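PDB 1WY2: Xaa-Pro dipeptidase from Pyrococcus horikoshii, which probably splits dipeptides that carry proline at the C-terminal position, as a homodimeric metallopeptidase of the M24B family with two metal ions per subunit. Local coordinates for residues A[1-5]-A[49-53]; A[21-26]-A[43-48]; A[224-229]-A[346-351]; A[244-248]-A[327-331]. One frame throughout, in Å; residues are numbered along the deposited sequence.

The chain starts in contact 1, where residues 1-5 lie against residues 49-53, closing a loop of 43 residues. Within that loop contact 2 closes a smaller one, pairing strand 22-25 with strand 44-48; strand 51-57, which follows, returns alongside 44-48, and Thr53 O meets Leu46 N at 2.8 Å. Both contacts belong to the N-terminal domain. Contacts 3 and 4 come later in the chain, with contacts 1 and 3 about 49 Å apart between centres. Contact 3 brings the C-terminal residues 346-351 back to strand 220-229, and contact 4, helix 235-254 on strand 325-336, lies within that span. Thr225 OG1 and Glu330 OE1, 2.7 Å apart, join them beside the two zinc ions.

Contact 1: residues A[1-5]-A[49-53]; sequences MDIMN and GESAT
Asp2 and Met4 reach the segment 49-53 by different routes, the carboxylate to a backbone N-H and the thioether to the peptide carbons. The backbones meet at one bond: Asp2 N donates to Glu50 O at 3.0 Å, nearly straight at 167° and nearly along the C=O axis. From there the Asp2 side chain, its CG beside the backbone N and anti to the carbonyl carbon (chi1 -70°), carries OD2 to Ala52 N at 3.2 Å. OD2 accepts this N-H with its anti lone pair and also lies close to Ser51 CB. Two waters donate to Asp2 OD2; both also donate to Ala52 O, one at 2.7 Å and the other weakly, so that the carboxylate reaches Ala52 N directly and Ala52 O through water. Replacing Asp2 by an alanine would probably leave Ala52 N without this acceptor and the two waters held on one side alone, by Ala52 O. Met4 bends at its last torsion (chi3 -79°), which lays SD 3.5 Å from Ser51 C and CE 3.6 Å from Glu50 C, while SD also packs at 4.1 Å on Ala52 CB. At the solvent side Met1 CB rests against Glu50 CB, and a water accepts weakly from Met1 N and donates to Glu50 OE1. Segment 1-5 is an N-terminal arm laid across the start of strand 51-57, next to the outermost strand 72-75 of the sheet. Helix 6-17 follows, N-capped by Asn5 through Val8 N; Met4 packs on Ile12 and Ala52 on Val8 of this helix, while Thr53 pairs with Leu46 of strand 44-48.

Contact 2: residues A[21-26]-A[43-48]; sequences DAVLIA and GYILIT
Val23 and Ile47 form a hydrogen-bonded antiparallel pair, as do Ile25 and Ile45, joining two neighbouring inner strands of the six-stranded mixed sheet in the creatinase/prolidase N-terminal domain. Val23 N donates to Ile47 O at 2.9 Å and Ile47 N to Val23 O; Ile25 and Ile45 do the same. Between them sits the non-hydrogen-bonded pair Leu24 and Leu46, where Leu24 CA makes a CA-H...O contact with Ile45 O. The four beta-branched side chains share one face, and Ile25 CB meets Ile45 CB at 4.0 Å. Leu24 and Leu46 occupy the other face together with Ala22 and Tyr44. With CG of Leu24 anti to N (chi1 174°), CD1 is carried across the strand gap to Tyr44 CB, 3.7 Å away, and the two side chains run alongside each other in one direction. Leu46 CD1 likewise crosses to Ala22 CB, passing close to Val23 O. Farther out, helices 6-17 and 28-35 cover the isoleucine and valine face: Val23 and Ile47 both touch Ile11, and Ile25 and Ile45 both touch Ile34. Helix 78-85 backs the leucine face through Phe81 and Leu85, and the Tyr44 ring meets those of Phe81 and Phe101. Where strand 22-25 ends, Ala26 CB lies 3.7 Å from Tyr44 CD2, approaching the ring obliquely.

Contact 3: residues A[224-229]-A[346-351]; sequences ITRTIV and TERELI
A buried arginine clamps the C-terminal loop, residues 346-351, onto strand 220-229 beside the metal centre, and Leu350 and Ile351 extend the contact along the strand by apolar packing. The Arg226 side chain turns back at its second torsion (chi2 -68°), which brings the guanidinium side-on to Thr346 O: NH2 donates at 2.8 Å and NE at 3.3 Å, both from the same face of the carbonyl. Thr346 O also accepts from Arg342. NE also reaches Glu347 O at 2.9 Å, from above that carbonyl's plane, while NH1 returns to Thr225 O on its own strand. Arg348 CG lies over one face of the guanidinium, 3.6 Å above its plane, and Ile224 CD1 over the opposite face, each offset toward the rim, so both faces are flanked as well as the edge bonded. Strand 220-229 belongs to the antiparallel sheet of the M24 metallopeptidase (pita-bread) domain. NH2 makes a salt bridge to Asp331, next to the metal ligand Glu330, whose backbone O accepts from NH1. A methionine instead of Arg226 would probably cost Thr346 O and Glu347 O the bonds from this guanidinium and leave Asp331 without one of its positive mates. Farther along, Leu350 CD1 touches Arg226 CB and Ile228 CG2, the latter at 3.9 Å. Ile351 CG2 lies by Thr227 O, and its CD1 packs on Val229 CG2. A water accepts from Thr227 N and donates to Arg348 O at 3.0 Å.

Contact 4: residues A[244-248]-A[327-331]; sequences VLEAQ and VRIED. With ZN (zinc ion), chain D; ZN (zinc ion), chain E.
Gln248 and Ile329 meet at about a right angle where helix 235-254 packs on strand 325-336 of the M24 domain. Beyond CB, the Gln248 side chain sets CG 3.3 Å from Ile329 O and against Ile329 CG2. A sharp bend about the CB-CG bond (chi2 -91°) sets Gln248 CD 4.0 Å from Ile329 CG2 and swings the amide toward Asp331. At the tip NE2 donates to Asp331 OD2 at 2.9 Å, meeting the oxygen from above the carboxylate plane, with amide and carboxylate turned 62° from each other. The other branch, OE1, accepts from Arg348 NH1, so both ends of the amide are engaged and its rotation is probably fixed. One helical turn earlier, Val244 sets its two methyls against the strand: CG1 packs on Ile329 CG1 at 4.0 Å and CG2 lies by Val327 O. Ile329 CD1 lies against Leu245, near its CA and 3.9 Å from Leu245 CD1. On the strand's far side Glu330 points away from the helix, its chain extended, and bridges the metals: OE1 binds one zinc ion at 2.0 Å and OE2 the other at 2.1 Å. Asp212, Asp223, His287 and Glu316 supply the other protein ligands, and Thr225 OG1 is hydrogen-bonded to Glu330 OE1. Asp331 OD1 is also hydrogen-bonded to Thr344 OG1, and OD2 forms a salt bridge with Arg342. The helix thus holds the back of a metal-bearing strand through apolar contacts and one amide, while the positive charges round Asp331 are likely to keep that buried carboxylate ionised.

Contact 1: residues A[1-5]-A[49-53]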
loop_
_atom_site.group_PDB
_atom_site.type_symbol
_atom_site.label_atom_id
_atom_site.label_comp_id
_atom_site.label_asym_id
_atom_site.label_seq_id
_atom_site.Cartn_x
_atom_site.Cartn_y
_atom_site.Cartn_z
ATOM N N MET A 1 -27.355 15.007 -21.982
ATOM C CA MET A 1 -26.306 13.970 -21.762
ATOM C C MET A 1 -24.930 14.614 -21.629
ATOM O O MET A 1 -24.746 15.778 -21.983
ATOM C CB MET A 1 -26.297 12.980 -22.928
ATOM C CG MET A 1 -26.119 13.629 -24.290
ATOM S SD MET A 1 -25.813 12.422 -25.593
ATOM C CE MET A 1 -24.019 12.388 -25.586
ATOM N N ASP A 2 -23.973 13.853 -21.101
ATOM C CA ASP A 2 -22.600 14.332 -20.929
ATOM C C ASP A 2 -21.750 13.908 -22.116
ATOM O O ASP A 2 -22.019 12.884 -22.750
ATOM C CB ASP A 2 -21.918 13.696 -19.709
ATOM C CG ASP A 2 -22.474 14.162 -18.385
ATOM O OD1 ASP A 2 -23.145 15.213 -18.329
ATOM O OD2 ASP A 2 -22.202 13.461 -17.383
ATOM N N ILE A 3 -20.718 14.695 -22.405
ATOM C CA ILE A 3 -19.763 14.342 -23.443
ATOM C C ILE A 3 -18.759 13.560 -22.597
ATOM O O ILE A 3 -18.097 14.130 -21.729
ATOM C CB ILE A 3 -19.086 15.587 -24.053
ATOM C CG1 ILE A 3 -20.093 16.347 -24.923
ATOM C CG2 ILE A 3 -17.872 15.173 -24.875
ATOM C CD1 ILE A 3 -20.703 15.502 -26.043
ATOM N N MET A 4 -18.672 12.257 -22.833
ATOM C CA MET A 4 -17.796 11.393 -22.044
ATOM C C MET A 4 -16.620 10.828 -22.835
ATOM O O MET A 4 -16.719 10.622 -24.045
ATOM C CB MET A 4 -18.646 10.268 -21.447
ATOM C CG MET A 4 -19.819 10.802 -20.622
ATOM S SD MET A 4 -21.033 9.563 -20.136
ATOM C CE MET A 4 -21.966 9.398 -21.673
ATOM N N ASN A 5 -15.504 10.575 -22.152
ATOM C CA ASN A 5 -14.319 10.060 -22.830
ATOM C C ASN A 5 -14.500 8.618 -23.304
ATOM O O ASN A 5 -15.472 7.949 -22.939
ATOM C CB ASN A 5 -13.068 10.209 -21.941
ATOM C CG ASN A 5 -13.130 9.375 -20.671
ATOM O OD1 ASN A 5 -13.301 8.163 -20.725
ATOM N ND2 ASN A 5 -12.966 10.027 -19.521
ATOM N N GLY A 49 -25.840 5.375 -18.349
ATOM C CA GLY A 49 -25.879 5.374 -19.801
ATOM C C GLY A 49 -25.624 6.704 -20.487
ATOM O O GLY A 49 -25.201 6.736 -21.643
ATOM N N GLU A 50 -25.862 7.807 -19.783
ATOM C CA GLU A 50 -25.679 9.125 -20.381
ATOM C C GLU A 50 -24.847 10.091 -19.545
ATOM O O GLU A 50 -24.778 11.280 -19.863
ATOM C CB GLU A 50 -27.050 9.753 -20.657
ATOM C CG GLU A 50 -27.913 8.956 -21.632
ATOM C CD GLU A 50 -29.301 9.557 -21.811
ATOM O OE1 GLU A 50 -29.552 10.656 -21.276
ATOM O OE2 GLU A 50 -30.138 8.930 -22.490
ATOM N N SER A 51 -24.205 9.594 -18.490
ATOM C CA SER A 51 -23.411 10.472 -17.639
ATOM C C SER A 51 -22.298 9.760 -16.880
ATOM O O SER A 51 -22.329 8.546 -16.690
ATOM C CB SER A 51 -24.317 11.173 -16.624
ATOM O OG SER A 51 -24.731 10.276 -15.601
ATOM N N ALA A 52 -21.312 10.539 -16.450
ATOM C CA ALA A 52 -20.195 10.021 -15.667
ATOM C C ALA A 52 -19.861 11.109 -14.656
ATOM O O ALA A 52 -19.586 12.247 -15.035
ATOM C CB ALA A 52 -18.996 9.739 -16.567
ATOM N N THR A 53 -19.894 10.762 -13.374
ATOM C CA THR A 53 -19.619 11.730 -12.317
ATOM C C THR A 53 -18.622 11.206 -11.291
ATOM O O THR A 53 -18.673 10.043 -10.902
ATOM C CB THR A 53 -20.916 12.098 -11.561
ATOM O OG1 THR A 53 -21.913 12.524 -12.497
ATOM C CG2 THR A 53 -20.655 13.220 -10.564
HETATM O O HOH W 1 -28.945 13.062 -20.122
HETATM O O HOH W 2 -22.254 14.213 -14.787
HETATM O O HOH W 3 -19.059 12.861 -17.663
#

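Contact 2: residues A[21-26]-A[43-48]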
loop_
_atom_site.group_PDB
_atom_site.type_symbol
_atom_site.label_atom_id
_atom_site.label_comp_id
_atom_site.label_asym_id
_atom_site.label_seq_id
_atom_site.Cartn_x
_atom_site.Cartn_y
_atom_site.Cartn_z
ATOM N N ASP A 21 -27.204 -1.459 -15.018
ATOM C CA ASP A 21 -27.767 -0.113 -15.001
ATOM C C ASP A 21 -26.770 1.006 -14.726
ATOM O O ASP A 21 -26.905 2.109 -15.258
ATOM C CB ASP A 21 -28.914 -0.056 -13.989
ATOM C CG ASP A 21 -30.015 -1.043 -14.314
ATOM O OD1 ASP A 21 -30.589 -0.940 -15.419
ATOM O OD2 ASP A 21 -30.300 -1.926 -13.477
ATOM N N ALA A 22 -25.774 0.729 -13.892
ATOM C CA ALA A 22 -24.762 1.722 -13.564
ATOM C C ALA A 22 -23.490 1.026 -13.103
ATOM O O ALA A 22 -23.525 -0.131 -12.689
ATOM C CB ALA A 22 -25.271 2.648 -12.468
ATOM N N VAL A 23 -22.370 1.734 -13.189
ATOM C CA VAL A 23 -21.092 1.186 -12.763
ATOM C C VAL A 23 -20.415 2.101 -11.754
ATOM O O VAL A 23 -20.414 3.324 -11.903
ATOM C CB VAL A 23 -20.143 0.971 -13.964
ATOM C CG1 VAL A 23 -18.716 0.707 -13.474
ATOM C CG2 VAL A 23 -20.631 -0.201 -14.794
ATOM N N LEU A 24 -19.846 1.495 -10.718
ATOM C CA LEU A 24 -19.145 2.234 -9.681
ATOM C C LEU A 24 -17.663 1.874 -9.721
ATOM O O LEU A 24 -17.310 0.700 -9.644
ATOM C CB LEU A 24 -19.715 1.882 -8.301
ATOM C CG LEU A 24 -18.982 2.480 -7.098
ATOM C CD1 LEU A 24 -19.042 3.998 -7.160
ATOM C CD2 LEU A 24 -19.615 1.973 -5.806
ATOM N N ILE A 25 -16.807 2.883 -9.854
ATOM C CA ILE A 25 -15.354 2.687 -9.888
ATOM C C ILE A 25 -14.778 3.357 -8.641
ATOM O O ILE A 25 -14.953 4.563 -8.450
ATOM C CB ILE A 25 -14.731 3.337 -11.149
ATOM C CG1 ILE A 25 -15.323 2.697 -12.410
ATOM C CG2 ILE A 25 -13.209 3.169 -11.139
ATOM C CD1 ILE A 25 -15.030 1.212 -12.555
ATOM N N ALA A 26 -14.085 2.586 -7.802
ATOM C CA ALA A 26 -13.526 3.124 -6.562
ATOM C C ALA A 26 -12.036 2.884 -6.311
ATOM O O ALA A 26 -11.436 3.571 -5.485
ATOM C CB ALA A 26 -14.325 2.597 -5.378
ATOM N N GLY A 43 -12.512 8.488 -3.529
ATOM C CA GLY A 43 -13.143 8.958 -4.752
ATOM C C GLY A 43 -13.960 7.846 -5.419
ATOM O O GLY A 43 -13.557 6.693 -5.478
ATOM N N TYR A 44 -15.150 8.189 -5.904
ATOM C CA TYR A 44 -16.021 7.203 -6.529
ATOM C C TYR A 44 -16.596 7.725 -7.834
ATOM O O TYR A 44 -17.223 8.782 -7.858
ATOM C CB TYR A 44 -17.186 6.839 -5.603
ATOM C CG TYR A 44 -16.777 6.510 -4.187
ATOM C CD1 TYR A 44 -16.671 7.511 -3.222
ATOM C CD2 TYR A 44 -16.476 5.202 -3.817
ATOM C CE1 TYR A 44 -16.276 7.215 -1.920
ATOM C CE2 TYR A 44 -16.079 4.895 -2.519
ATOM C CZ TYR A 44 -15.982 5.905 -1.576
ATOM O OH TYR A 44 -15.591 5.608 -0.289
ATOM N N ILE A 45 -16.378 6.989 -8.918
ATOM C CA ILE A 45 -16.925 7.386 -10.209
ATOM C C ILE A 45 -18.197 6.587 -10.457
ATOM O O ILE A 45 -18.199 5.359 -10.341
ATOM C CB ILE A 45 -15.954 7.093 -11.373
ATOM C CG1 ILE A 45 -14.624 7.816 -11.151
ATOM C CG2 ILE A 45 -16.580 7.551 -12.693
ATOM C CD1 ILE A 45 -13.597 7.551 -12.234
ATOM N N LEU A 46 -19.285 7.283 -10.770
ATOM C CA LEU A 46 -20.547 6.615 -11.062
ATOM C C LEU A 46 -20.848 6.848 -12.537
ATOM O O LEU A 46 -20.962 7.991 -12.982
ATOM C CB LEU A 46 -21.683 7.183 -10.204
ATOM C CG LEU A 46 -23.040 6.497 -10.385
ATOM C CD1 LEU A 46 -22.928 5.025 -10.012
ATOM C CD2 LEU A 46 -24.083 7.188 -9.523
ATOM N N ILE A 47 -20.968 5.760 -13.288
ATOM C CA ILE A 47 -21.244 5.840 -14.717
ATOM C C ILE A 47 -22.632 5.305 -15.048
ATOM O O ILE A 47 -22.993 4.197 -14.642
ATOM C CB ILE A 47 -20.201 5.026 -15.521
ATOM C CG1 ILE A 47 -18.804 5.616 -15.308
ATOM C CG2 ILE A 47 -20.556 5.034 -17.004
ATOM C CD1 ILE A 47 -17.674 4.738 -15.823
ATOM N N THR A 48 -23.415 6.109 -15.764
ATOM C CA THR A 48 -24.748 5.699 -16.194
ATOM C C THR A 48 -24.734 5.751 -17.719
ATOM O O THR A 48 -23.730 6.134 -18.317
ATOM C CB THR A 48 -25.862 6.636 -15.667
ATOM O OG1 THR A 48 -25.715 7.938 -16.243
ATOM C CG2 THR A 48 -25.799 6.738 -14.159
HETATM O O HOH W 4 -12.741 4.997 -3.329
#

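Contact 3: residues A[224-229]-A[346-351]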
loop_
_atom_site.group_PDB
_atom_site.type_symbol
_atom_site.label_atom_id
_atom_site.label_comp_id
_atom_site.label_asym_id
_atom_site.label_seq_id
_atom_site.Cartn_x
_atom_site.Cartn_y
_atom_site.Cartn_z
ATOM N N ILE A 224 12.434 -4.531 -12.042
ATOM C CA ILE A 224 13.660 -5.145 -12.539
ATOM C C ILE A 224 14.380 -5.931 -11.445
ATOM O O ILE A 224 14.329 -5.563 -10.276
ATOM C CB ILE A 224 14.619 -4.051 -13.095
ATOM C CG1 ILE A 224 15.854 -4.690 -13.730
ATOM C CG2 ILE A 224 15.049 -3.112 -11.972
ATOM C CD1 ILE A 224 16.838 -3.674 -14.319
ATOM N N THR A 225 15.024 -7.031 -11.829
ATOM C CA THR A 225 15.794 -7.836 -10.886
ATOM C C THR A 225 17.102 -8.260 -11.532
ATOM O O THR A 225 17.121 -8.754 -12.659
ATOM C CB THR A 225 15.088 -9.154 -10.456
ATOM O OG1 THR A 225 13.829 -8.870 -9.838
ATOM C CG2 THR A 225 15.961 -9.905 -9.444
ATOM N N ARG A 226 18.198 -8.053 -10.818
ATOM C CA ARG A 226 19.504 -8.488 -11.296
ATOM C C ARG A 226 20.155 -9.193 -10.118
ATOM O O ARG A 226 19.945 -8.815 -8.968
ATOM C CB ARG A 226 20.372 -7.302 -11.730
ATOM C CG ARG A 226 19.922 -6.640 -13.026
ATOM C CD ARG A 226 20.121 -7.554 -14.233
ATOM N NE ARG A 226 19.662 -6.913 -15.462
ATOM C CZ ARG A 226 18.399 -6.913 -15.879
ATOM N NH1 ARG A 226 17.456 -7.536 -15.173
ATOM N NH2 ARG A 226 18.072 -6.265 -16.987
ATOM N N THR A 227 20.928 -10.231 -10.401
ATOM C CA THR A 227 21.606 -10.955 -9.339
ATOM C C THR A 227 23.097 -10.856 -9.604
ATOM O O THR A 227 23.538 -10.986 -10.745
ATOM C CB THR A 227 21.191 -12.443 -9.311
ATOM O OG1 THR A 227 19.791 -12.544 -9.018
ATOM C CG2 THR A 227 21.980 -13.205 -8.245
ATOM N N ILE A 228 23.864 -10.600 -8.550
ATOM C CA ILE A 228 25.315 -10.499 -8.662
ATOM C C ILE A 228 25.940 -11.353 -7.563
ATOM O O ILE A 228 25.238 -11.952 -6.750
ATOM C CB ILE A 228 25.813 -9.035 -8.482
ATOM C CG1 ILE A 228 25.457 -8.525 -7.083
ATOM C CG2 ILE A 228 25.194 -8.131 -9.544
ATOM C CD1 ILE A 228 26.003 -7.145 -6.773
ATOM N N VAL A 229 27.265 -11.427 -7.565
ATOM C CA VAL A 229 27.992 -12.162 -6.540
ATOM C C VAL A 229 29.085 -11.226 -6.061
ATOM O O VAL A 229 29.743 -10.570 -6.869
ATOM C CB VAL A 229 28.655 -13.451 -7.075
ATOM C CG1 VAL A 229 29.528 -14.067 -5.985
ATOM C CG2 VAL A 229 27.593 -14.449 -7.515
ATOM N N THR A 346 19.413 -2.814 -18.350
ATOM C CA THR A 346 20.638 -3.163 -17.636
ATOM C C THR A 346 21.163 -4.530 -18.066
ATOM O O THR A 346 20.386 -5.450 -18.319
ATOM C CB THR A 346 20.404 -3.185 -16.114
ATOM O OG1 THR A 346 20.072 -1.867 -15.664
ATOM C CG2 THR A 346 21.653 -3.662 -15.386
ATOM N N GLU A 347 22.486 -4.659 -18.149
ATOM C CA GLU A 347 23.103 -5.927 -18.536
ATOM C C GLU A 347 22.603 -7.048 -17.629
ATOM O O GLU A 347 22.418 -6.851 -16.430
ATOM C CB GLU A 347 24.630 -5.826 -18.434
ATOM C CG GLU A 347 25.362 -7.146 -18.637
ATOM C CD GLU A 347 25.164 -7.728 -20.024
ATOM O OE1 GLU A 347 24.814 -8.924 -20.123
ATOM O OE2 GLU A 347 25.363 -6.994 -21.017
ATOM N N ARG A 348 22.399 -8.227 -18.205
ATOM C CA ARG A 348 21.910 -9.368 -17.444
ATOM C C ARG A 348 23.012 -10.324 -17.002
ATOM O O ARG A 348 22.908 -10.958 -15.953
ATOM C CB ARG A 348 20.861 -10.122 -18.261
ATOM C CG ARG A 348 19.544 -9.376 -18.385
ATOM C CD ARG A 348 18.634 -10.022 -19.409
ATOM N NE ARG A 348 19.065 -9.741 -20.778
ATOM C CZ ARG A 348 18.417 -10.159 -21.860
ATOM N NH1 ARG A 348 17.309 -10.883 -21.733
ATOM N NH2 ARG A 348 18.860 -9.837 -23.069
ATOM N N GLU A 349 24.065 -10.427 -17.805
ATOM C CA GLU A 349 25.181 -11.308 -17.477
ATOM C C GLU A 349 26.132 -10.547 -16.561
ATOM O O GLU A 349 27.114 -9.958 -17.021
ATOM C CB GLU A 349 25.898 -11.736 -18.762
ATOM C CG GLU A 349 24.965 -12.357 -19.796
ATOM C CD GLU A 349 25.684 -12.786 -21.062
ATOM O OE1 GLU A 349 26.280 -11.919 -21.739
ATOM O OE2 GLU A 349 25.651 -13.994 -21.384
ATOM N N LEU A 350 25.841 -10.568 -15.263
ATOM C CA LEU A 350 26.649 -9.845 -14.291
ATOM C C LEU A 350 27.621 -10.671 -13.447
ATOM O O LEU A 350 28.297 -10.128 -12.571
ATOM C CB LEU A 350 25.730 -9.028 -13.377
ATOM C CG LEU A 350 24.841 -8.019 -14.116
ATOM C CD1 LEU A 350 23.941 -7.300 -13.123
ATOM C CD2 LEU A 350 25.707 -7.019 -14.868
ATOM N N ILE A 351 27.698 -11.975 -13.694
ATOM C CA ILE A 351 28.632 -12.812 -12.949
ATOM C C ILE A 351 29.369 -13.754 -13.900
ATOM O O ILE A 351 30.591 -13.942 -13.713
ATOM C CB ILE A 351 27.928 -13.640 -11.824
ATOM C CG1 ILE A 351 27.783 -15.103 -12.244
ATOM C CG2 ILE A 351 26.567 -13.041 -11.498
ATOM C CD1 ILE A 351 27.343 -16.018 -11.126
ATOM O OXT ILE A 351 28.714 -14.296 -14.817
HETATM O O HOH W 5 21.835 -10.523 -13.220
HETATM O O HOH W 6 28.835 -10.315 -9.919
#

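Contact 4: residues A[244-248]-A[327-331]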
loop_
_atom_site.group_PDB
_atom_site.type_symbol
_atom_site.label_atom_id
_atom_site.label_comp_id
_atom_site.label_asym_id
_atom_site.label_seq_id
_atom_site.Cartn_x
_atom_site.Cartn_y
_atom_site.Cartn_z
ATOM N N VAL A 244 19.227 -19.822 -14.961
ATOM C CA VAL A 244 18.213 -18.773 -14.913
ATOM C C VAL A 244 18.412 -17.805 -16.083
ATOM O O VAL A 244 17.448 -17.377 -16.713
ATOM C CB VAL A 244 18.271 -17.995 -13.579
ATOM C CG1 VAL A 244 17.313 -16.806 -13.622
ATOM C CG2 VAL A 244 17.891 -18.921 -12.426
ATOM N N LEU A 245 19.667 -17.472 -16.377
ATOM C CA LEU A 245 19.975 -16.566 -17.481
ATOM C C LEU A 245 19.491 -17.152 -18.804
ATOM O O LEU A 245 18.914 -16.450 -19.636
ATOM C CB LEU A 245 21.485 -16.319 -17.559
ATOM C CG LEU A 245 21.962 -15.395 -18.684
ATOM C CD1 LEU A 245 21.415 -13.987 -18.462
ATOM C CD2 LEU A 245 23.481 -15.377 -18.718
ATOM N N GLU A 246 19.733 -18.442 -18.999
ATOM C CA GLU A 246 19.322 -19.113 -20.227
ATOM C C GLU A 246 17.802 -19.095 -20.369
ATOM O O GLU A 246 17.269 -18.798 -21.439
ATOM C CB GLU A 246 19.811 -20.558 -20.222
ATOM C CG GLU A 246 19.488 -21.325 -21.494
ATOM C CD GLU A 246 19.746 -22.812 -21.350
ATOM O OE1 GLU A 246 20.588 -23.192 -20.507
ATOM O OE2 GLU A 246 19.116 -23.601 -22.086
ATOM N N ALA A 247 17.111 -19.421 -19.282
ATOM C CA ALA A 247 15.653 -19.450 -19.279
ATOM C C ALA A 247 15.061 -18.062 -19.512
ATOM O O ALA A 247 14.100 -17.914 -20.263
ATOM C CB ALA A 247 15.148 -20.016 -17.951
ATOM N N GLN A 248 15.636 -17.047 -18.873
ATOM C CA GLN A 248 15.129 -15.687 -19.025
ATOM C C GLN A 248 15.323 -15.209 -20.463
ATOM O O GLN A 248 14.407 -14.653 -21.069
ATOM C CB GLN A 248 15.844 -14.747 -18.044
ATOM C CG GLN A 248 15.090 -13.447 -17.720
ATOM C CD GLN A 248 15.436 -12.300 -18.652
ATOM O OE1 GLN A 248 16.337 -12.404 -19.478
ATOM N NE2 GLN A 248 14.727 -11.188 -18.507
ATOM N N VAL A 327 18.798 -17.186 -7.350
ATOM C CA VAL A 327 19.084 -16.291 -8.465
ATOM C C VAL A 327 17.801 -15.936 -9.203
ATOM O O VAL A 327 16.985 -16.806 -9.481
ATOM C CB VAL A 327 20.033 -16.952 -9.494
ATOM C CG1 VAL A 327 20.210 -16.035 -10.705
ATOM C CG2 VAL A 327 21.386 -17.246 -8.854
ATOM N N ARG A 328 17.624 -14.651 -9.498
ATOM C CA ARG A 328 16.477 -14.190 -10.270
ATOM C C ARG A 328 16.942 -13.085 -11.210
ATOM O O ARG A 328 17.733 -12.222 -10.832
ATOM C CB ARG A 328 15.340 -13.652 -9.381
ATOM C CG ARG A 328 14.164 -13.096 -10.215
ATOM C CD ARG A 328 12.867 -12.881 -9.415
ATOM N NE ARG A 328 12.960 -11.847 -8.385
ATOM C CZ ARG A 328 13.198 -12.082 -7.097
ATOM N NH1 ARG A 328 13.375 -13.321 -6.664
ATOM N NH2 ARG A 328 13.226 -11.075 -6.229
ATOM N N ILE A 329 16.471 -13.144 -12.450
ATOM C CA ILE A 329 16.797 -12.136 -13.451
ATOM C C ILE A 329 15.455 -11.725 -14.035
ATOM O O ILE A 329 14.726 -12.556 -14.576
ATOM C CB ILE A 329 17.720 -12.711 -14.542
ATOM C CG1 ILE A 329 19.035 -13.167 -13.899
ATOM C CG2 ILE A 329 17.984 -11.652 -15.608
ATOM C CD1 ILE A 329 19.987 -13.876 -14.848
ATOM N N GLU A 330 15.128 -10.444 -13.902
ATOM C CA GLU A 330 13.844 -9.919 -14.351
ATOM C C GLU A 330 13.916 -8.656 -15.196
ATOM O O GLU A 330 14.655 -7.723 -14.878
ATOM C CB GLU A 330 12.964 -9.635 -13.124
ATOM C CG GLU A 330 11.767 -8.730 -13.401
ATOM C CD GLU A 330 10.943 -8.437 -12.164
ATOM O OE1 GLU A 330 11.533 -8.269 -11.076
ATOM O OE2 GLU A 330 9.704 -8.355 -12.290
ATOM N N ASP A 331 13.137 -8.641 -16.275
ATOM C CA ASP A 331 13.039 -7.481 -17.163
ATOM C C ASP A 331 11.566 -7.133 -17.318
ATOM O O ASP A 331 10.704 -7.998 -17.184
ATOM C CB ASP A 331 13.549 -7.790 -18.581
ATOM C CG ASP A 331 15.049 -7.672 -18.718
ATOM O OD1 ASP A 331 15.625 -6.697 -18.197
ATOM O OD2 ASP A 331 15.646 -8.554 -19.378
HETATM ZN ZN ZN D . 10.637 -7.455 -9.495
HETATM ZN ZN ZN E . 8.083 -8.541 -10.994
#